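Local coordinates for protein inositol-3-phosphate synthase (Caenorhabditis elegans, PDB 1VKO) that binds nicotinamide-adenine-dinucleotide as a tetrameric member of the myo-inositol-1-phosphate synthase family, built around a Rossmann-type parallel sheet, at residues 46-51 against 57-62; 381-386 against 493-498. One frame throughout, in Å; residues are numbered along the deposited sequence.

Contact 1 (46-51 against 57-62); sequences RKNHFE and LHVTPK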
loop_
_atom_site.group_PDB
_atom_site.type_symbol
_atom_site.label_atom_id
_atom_site.label_comp_id
_atom_site.label_asym_id
_atom_site.label_seq_id
_atom_site.Cartn_x
_atom_site.Cartn_y
_atom_site.Cartn_z
ATOM N N ARG A 46 1.067 42.514 -13.906
ATOM C CA ARG A 46 0.372 42.952 -12.696
ATOM C C ARG A 46 1.089 42.512 -11.436
ATOM O O ARG A 46 1.125 41.330 -11.132
ATOM C CB ARG A 46 -1.055 42.398 -12.654
ATOM C CG ARG A 46 -1.974 42.771 -13.820
ATOM C CD ARG A 46 -3.425 42.580 -13.436
ATOM N NE ARG A 46 -4.350 42.383 -14.541
ATOM C CZ ARG A 46 -4.833 41.201 -14.931
ATOM N NH1 ARG A 46 -4.454 40.062 -14.341
ATOM N NH2 ARG A 46 -5.685 41.159 -15.945
ATOM N N LYS A 47 1.638 43.460 -10.684
ATOM C CA LYS A 47 2.416 43.134 -9.472
ATOM C C LYS A 47 1.950 43.950 -8.290
ATOM O O LYS A 47 1.749 45.155 -8.406
ATOM C CB LYS A 47 3.921 43.357 -9.689
ATOM C CG LYS A 47 4.757 43.127 -8.444
ATOM C CD LYS A 47 6.247 43.142 -8.703
ATOM C CE LYS A 47 7.034 43.531 -7.436
ATOM N NZ LYS A 47 6.830 42.663 -6.225
ATOM N N ASN A 48 1.757 43.287 -7.162
ATOM C CA ASN A 48 1.440 43.971 -5.932
ATOM C C ASN A 48 2.700 44.488 -5.247
ATOM O O ASN A 48 3.723 43.833 -5.263
ATOM C CB ASN A 48 0.687 43.032 -4.988
ATOM C CG ASN A 48 -0.745 42.841 -5.385
ATOM O OD1 ASN A 48 -1.373 43.757 -5.927
ATOM N ND2 ASN A 48 -1.289 41.648 -5.110
ATOM N N HIS A 49 2.618 45.672 -4.661
ATOM C CA HIS A 49 3.717 46.219 -3.902
ATOM C C HIS A 49 3.220 46.476 -2.483
ATOM O O HIS A 49 2.069 46.854 -2.292
ATOM C CB HIS A 49 4.194 47.515 -4.555
ATOM C CG HIS A 49 4.828 47.318 -5.899
ATOM N ND1 HIS A 49 6.192 47.381 -6.092
ATOM C CD2 HIS A 49 4.287 47.047 -7.110
ATOM C CE1 HIS A 49 6.462 47.173 -7.371
ATOM N NE2 HIS A 49 5.323 46.981 -8.012
ATOM N N PHE A 50 4.079 46.267 -1.492
ATOM C CA PHE A 50 3.616 46.207 -0.106
ATOM C C PHE A 50 4.221 47.285 0.777
ATOM O O PHE A 50 5.306 47.799 0.504
ATOM C CB PHE A 50 3.891 44.801 0.497
ATOM C CG PHE A 50 3.392 43.679 -0.359
ATOM C CD1 PHE A 50 4.208 43.114 -1.337
ATOM C CD2 PHE A 50 2.088 43.207 -0.217
ATOM C CE1 PHE A 50 3.724 42.090 -2.170
ATOM C CE2 PHE A 50 1.599 42.168 -1.035
ATOM C CZ PHE A 50 2.423 41.616 -2.019
ATOM N N GLU A 51 3.505 47.620 1.844
ATOM C CA GLU A 51 4.031 48.500 2.873
ATOM C C GLU A 51 3.451 48.091 4.229
ATOM O O GLU A 51 2.232 48.003 4.394
ATOM C CB GLU A 51 3.695 49.969 2.566
ATOM C CG GLU A 51 4.579 50.642 1.517
ATOM C CD GLU A 51 4.232 52.117 1.300
ATOM O OE1 GLU A 51 3.921 52.832 2.288
ATOM O OE2 GLU A 51 4.282 52.571 0.134
ATOM N N LEU A 57 -1.330 45.788 6.675
ATOM C CA LEU A 57 -0.601 45.625 5.416
ATOM C C LEU A 57 -1.233 46.358 4.236
ATOM O O LEU A 57 -2.352 46.059 3.841
ATOM C CB LEU A 57 -0.521 44.147 5.087
ATOM C CG LEU A 57 0.440 43.681 4.015
ATOM C CD1 LEU A 57 1.834 44.124 4.334
ATOM C CD2 LEU A 57 0.339 42.195 3.997
ATOM N N HIS A 58 -0.498 47.303 3.657
ATOM C CA HIS A 58 -1.025 48.080 2.550
ATOM C C HIS A 58 -0.532 47.502 1.240
ATOM O O HIS A 58 0.673 47.327 1.047
ATOM C CB HIS A 58 -0.654 49.560 2.682
ATOM C CG HIS A 58 -1.242 50.226 3.890
ATOM N ND1 HIS A 58 -2.182 51.230 3.803
ATOM C CD2 HIS A 58 -1.028 50.028 5.215
ATOM C CE1 HIS A 58 -2.513 51.630 5.018
ATOM N NE2 HIS A 58 -1.828 50.920 5.894
ATOM N N VAL A 59 -1.483 47.193 0.358
ATOM C CA VAL A 59 -1.208 46.538 -0.915
ATOM C C VAL A 59 -1.526 47.476 -2.071
ATOM O O VAL A 59 -2.667 47.875 -2.249
ATOM C CB VAL A 59 -2.004 45.213 -1.063
ATOM C CG1 VAL A 59 -1.567 44.444 -2.338
ATOM C CG2 VAL A 59 -1.836 44.330 0.205
ATOM N N THR A 60 -0.493 47.818 -2.842
ATOM C CA THR A 60 -0.613 48.695 -3.985
ATOM C C THR A 60 -0.384 47.919 -5.280
ATOM O O THR A 60 0.748 47.596 -5.599
ATOM C CB THR A 60 0.392 49.866 -3.870
ATOM O OG1 THR A 60 0.096 50.647 -2.703
ATOM C CG2 THR A 60 0.195 50.852 -5.004
ATOM N N PRO A 61 -1.455 47.608 -6.025
ATOM C CA PRO A 61 -1.305 47.002 -7.352
ATOM C C PRO A 61 -0.752 47.986 -8.399
ATOM O O PRO A 61 -1.322 49.071 -8.588
ATOM C CB PRO A 61 -2.740 46.576 -7.708
ATOM C CG PRO A 61 -3.628 47.479 -6.893
ATOM C CD PRO A 61 -2.874 47.778 -5.645
ATOM N N LYS A 62 0.336 47.607 -9.068
ATOM C CA LYS A 62 0.946 48.437 -10.106
ATOM C C LYS A 62 1.132 47.631 -11.400
ATOM O O LYS A 62 1.024 46.414 -11.395
ATOM C CB LYS A 62 2.289 49.032 -9.593
ATOM C CG LYS A 62 2.189 49.748 -8.203
ATOM C CD LYS A 62 3.486 50.430 -7.734
ATOM C CE LYS A 62 3.242 51.286 -6.468
ATOM N NZ LYS A 62 4.461 51.843 -5.783
#
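Lys-62 lays its aliphatic chain across one face of the His-49 imidazole at about a right angle, with CD 3.9 Å from the ring centroid in a CH-pi contact. Its CG lies anti to the carbonyl carbon (chi1 -51°) and the chain is extended from there, which carries CD over the ring. The opposite face carries CE of Lys-47, so the ring sits between two lysine chains; His-64 also meets it. On the other face of the sheet, with Asn-48, Phe-50, Val-59 and Pro-61, CG1 of Val-59 packs 3.5 Å from CG of Asn-48, and Phe-50 runs alongside Val-59 with CD2 4.1 Å from CG2. OD1 of Asn-48 rests 3.6 Å from CB of Pro-61, while its ND2 bonds to the carbonyl of Leu-128 of the second subunit. These rows are set by an antiparallel register in which Lys-47/Lys-62, His-49/Thr-60 and Glu-51/His-58 are hydrogen-bonded pairs (Thr-60 N to His-49 O, 2.8 Å). Further out, NE2 of His-58 bonds Asp-55 of its own chain, and residues 57-59 continue the sheet into the second subunit. Backbone bonds thus fix the register, while Asn-48 and, through ND1 to Glu-28, His-58 spend polar atoms on the second subunit and Glu-51 pairs with Arg-53.

Contact 2 (381-386 against 493-498); sequences VDDMVK and PISNAF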
loop_
_atom_site.group_PDB
_atom_site.type_symbol
_atom_site.label_atom_id
_atom_site.label_comp_id
_atom_site.label_asym_id
_atom_site.label_seq_id
_atom_site.Cartn_x
_atom_site.Cartn_y
_atom_site.Cartn_z
ATOM N N VAL A 381 9.450 21.124 0.718
ATOM C CA VAL A 381 8.292 21.596 1.494
ATOM C C VAL A 381 8.627 22.805 2.425
ATOM O O VAL A 381 8.001 23.007 3.482
ATOM C CB VAL A 381 7.604 20.412 2.249
ATOM C CG1 VAL A 381 8.500 19.854 3.340
ATOM C CG2 VAL A 381 6.253 20.838 2.827
ATOM N N ASP A 382 9.608 23.610 2.019
ATOM C CA ASP A 382 10.017 24.759 2.820
ATOM C C ASP A 382 9.151 25.965 2.510
ATOM O O ASP A 382 8.520 26.529 3.414
ATOM C CB ASP A 382 11.494 25.089 2.609
ATOM C CG ASP A 382 12.423 24.011 3.158
ATOM O OD1 ASP A 382 12.092 23.363 4.190
ATOM O OD2 ASP A 382 13.522 23.766 2.616
ATOM N N ASP A 383 9.110 26.349 1.235
ATOM C CA ASP A 383 8.312 27.494 0.810
ATOM C C ASP A 383 6.798 27.327 1.085
ATOM O O ASP A 383 6.078 28.322 1.262
ATOM C CB ASP A 383 8.576 27.815 -0.664
ATOM C CG ASP A 383 8.181 26.676 -1.588
ATOM O OD1 ASP A 383 8.542 25.523 -1.276
ATOM O OD2 ASP A 383 7.512 26.843 -2.637
ATOM N N MET A 384 6.329 26.077 1.128
ATOM C CA MET A 384 4.928 25.781 1.463
ATOM C C MET A 384 4.609 25.903 2.978
ATOM O O MET A 384 3.558 26.421 3.365
ATOM C CB MET A 384 4.494 24.415 0.889
ATOM C CG MET A 384 3.665 24.487 -0.416
ATOM S SD MET A 384 1.918 24.994 -0.221
ATOM C CE MET A 384 1.888 26.684 -0.846
ATOM N N VAL A 385 5.511 25.429 3.831
ATOM C CA VAL A 385 5.311 25.554 5.268
ATOM C C VAL A 385 5.365 27.040 5.688
ATOM O O VAL A 385 4.690 27.445 6.636
ATOM C CB VAL A 385 6.313 24.664 6.062
ATOM C CG1 VAL A 385 6.368 25.056 7.550
ATOM C CG2 VAL A 385 5.965 23.182 5.886
ATOM N N LYS A 386 6.143 27.839 4.951
ATOM C CA LYS A 386 6.278 29.289 5.187
ATOM C C LYS A 386 5.071 30.075 4.639
ATOM O O LYS A 386 4.744 31.154 5.126
ATOM C CB LYS A 386 7.591 29.821 4.574
ATOM C CG LYS A 386 8.873 29.544 5.415
ATOM C CD LYS A 386 10.190 29.905 4.675
ATOM C CE LYS A 386 10.851 28.659 4.061
ATOM N NZ LYS A 386 12.272 28.834 3.585
ATOM N N PRO A 493 13.476 34.090 -3.970
ATOM C CA PRO A 493 12.979 32.887 -3.322
ATOM C C PRO A 493 12.919 31.659 -4.230
ATOM O O PRO A 493 12.629 31.766 -5.412
ATOM C CB PRO A 493 11.561 33.277 -2.938
ATOM C CG PRO A 493 11.157 34.247 -3.963
ATOM C CD PRO A 493 12.376 35.031 -4.255
ATOM N N ILE A 494 13.180 30.499 -3.632
ATOM C CA ILE A 494 13.007 29.203 -4.267
ATOM C C ILE A 494 11.530 28.858 -4.338
ATOM O O ILE A 494 10.761 29.144 -3.423
ATOM C CB ILE A 494 13.762 28.139 -3.474
ATOM C CG1 ILE A 494 15.285 28.306 -3.671
ATOM C CG2 ILE A 494 13.334 26.769 -3.909
ATOM C CD1 ILE A 494 16.109 27.901 -2.451
ATOM N N SER A 495 11.127 28.249 -5.439
ATOM C CA SER A 495 9.724 27.886 -5.601
ATOM C C SER A 495 9.631 26.396 -5.891
ATOM O O SER A 495 10.081 25.945 -6.960
ATOM C CB SER A 495 9.098 28.707 -6.738
ATOM O OG SER A 495 7.698 28.519 -6.773
ATOM N N ASN A 496 9.053 25.644 -4.954
ATOM C CA ASN A 496 9.101 24.175 -5.030
ATOM C C ASN A 496 7.845 23.439 -5.521
ATOM O O ASN A 496 7.919 22.277 -5.875
ATOM C CB ASN A 496 9.536 23.586 -3.683
ATOM C CG ASN A 496 11.015 23.838 -3.370
ATOM O OD1 ASN A 496 11.925 23.403 -4.094
ATOM N ND2 ASN A 496 11.256 24.518 -2.266
ATOM N N ALA A 497 6.694 24.102 -5.527
ATOM C CA ALA A 497 5.444 23.412 -5.808
ATOM C C ALA A 497 5.219 23.324 -7.307
ATOM O O ALA A 497 5.020 24.340 -7.984
ATOM C CB ALA A 497 4.288 24.089 -5.110
ATOM N N PHE A 498 5.244 22.092 -7.805
ATOM C CA PHE A 498 5.270 21.795 -9.236
ATOM C C PHE A 498 4.229 22.522 -10.071
ATOM O O PHE A 498 4.579 23.172 -11.050
ATOM C CB PHE A 498 5.169 20.283 -9.475
ATOM C CG PHE A 498 4.993 19.897 -10.932
ATOM C CD1 PHE A 498 6.104 19.706 -11.760
ATOM C CD2 PHE A 498 3.724 19.709 -11.468
ATOM C CE1 PHE A 498 5.950 19.339 -13.106
ATOM C CE2 PHE A 498 3.567 19.338 -12.815
ATOM C CZ PHE A 498 4.680 19.155 -13.633
HETATM O O HOH W 1 6.391 26.781 -5.046
#
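The carboxylate of Asp-383 takes two N-H groups of Asn-496 over the same face, one on each oxygen. OD1 receives ND2 at 3.1 Å, from 61° out of the carboxylate plane, whereas that bond leaves Asn-496 close to the plane of its own amide; the two flat groups are turned 69° apart. OD2 receives the backbone N of Asn-496 at 3.0 Å along a nearly straight N-H line, again from above the plane. A water completes the grip: it donates to OD2 of Asp-383 at 2.7 Å, accepts from Ala-497 N and bonds OG of Ser-495. Asp-383 reaches this position with CG tucked between its backbone N and carbonyl carbon (chi1 62°), which turns the carboxylate onto the loop. The loop is the lead-in to helix 498-513, with Ala-497 as the N-cap residue, and Asp-383 belongs to the short, weakly bonded helix around 382-387; the contact therefore ties this helix to the approach of helix 498-513. Two N-H donors and a donating water would probably favour a charged carboxylate. Helix 329-342 lies against both segments, since Met-384 and Ala-497 each touch its Asp-338, and Phe-498 packs on Lys-331, one of the residues lining the pyrophosphate pocket. The Asn-496 side chain itself is about 12 Å from that ligand. Toward the second subunit, the Phe-498 ring meets Phe-339 of that chain edge-to-face.

Overall arrangement
Contact 1 closes before contact 2 opens along the chain, and the two stay apart in space, with centres 22 Å from each other and nearest atoms about 10 Å. Contact 1 sits in the hairpin of strands 38-53 and 56-71, part of a five-stranded antiparallel sheet, about 32 Å from the chain centre. Contact 2 lies deeper, about 17 Å from that centre. The chain through helix 498-513 leads from one region to the other: 493-498 runs into it, and Asp-518, shortly beyond its end, forms a salt bridge with Arg-46. Because both contacts also touch the second subunit, the outlying hairpin and this inner helix approach contribute to the same subunit association.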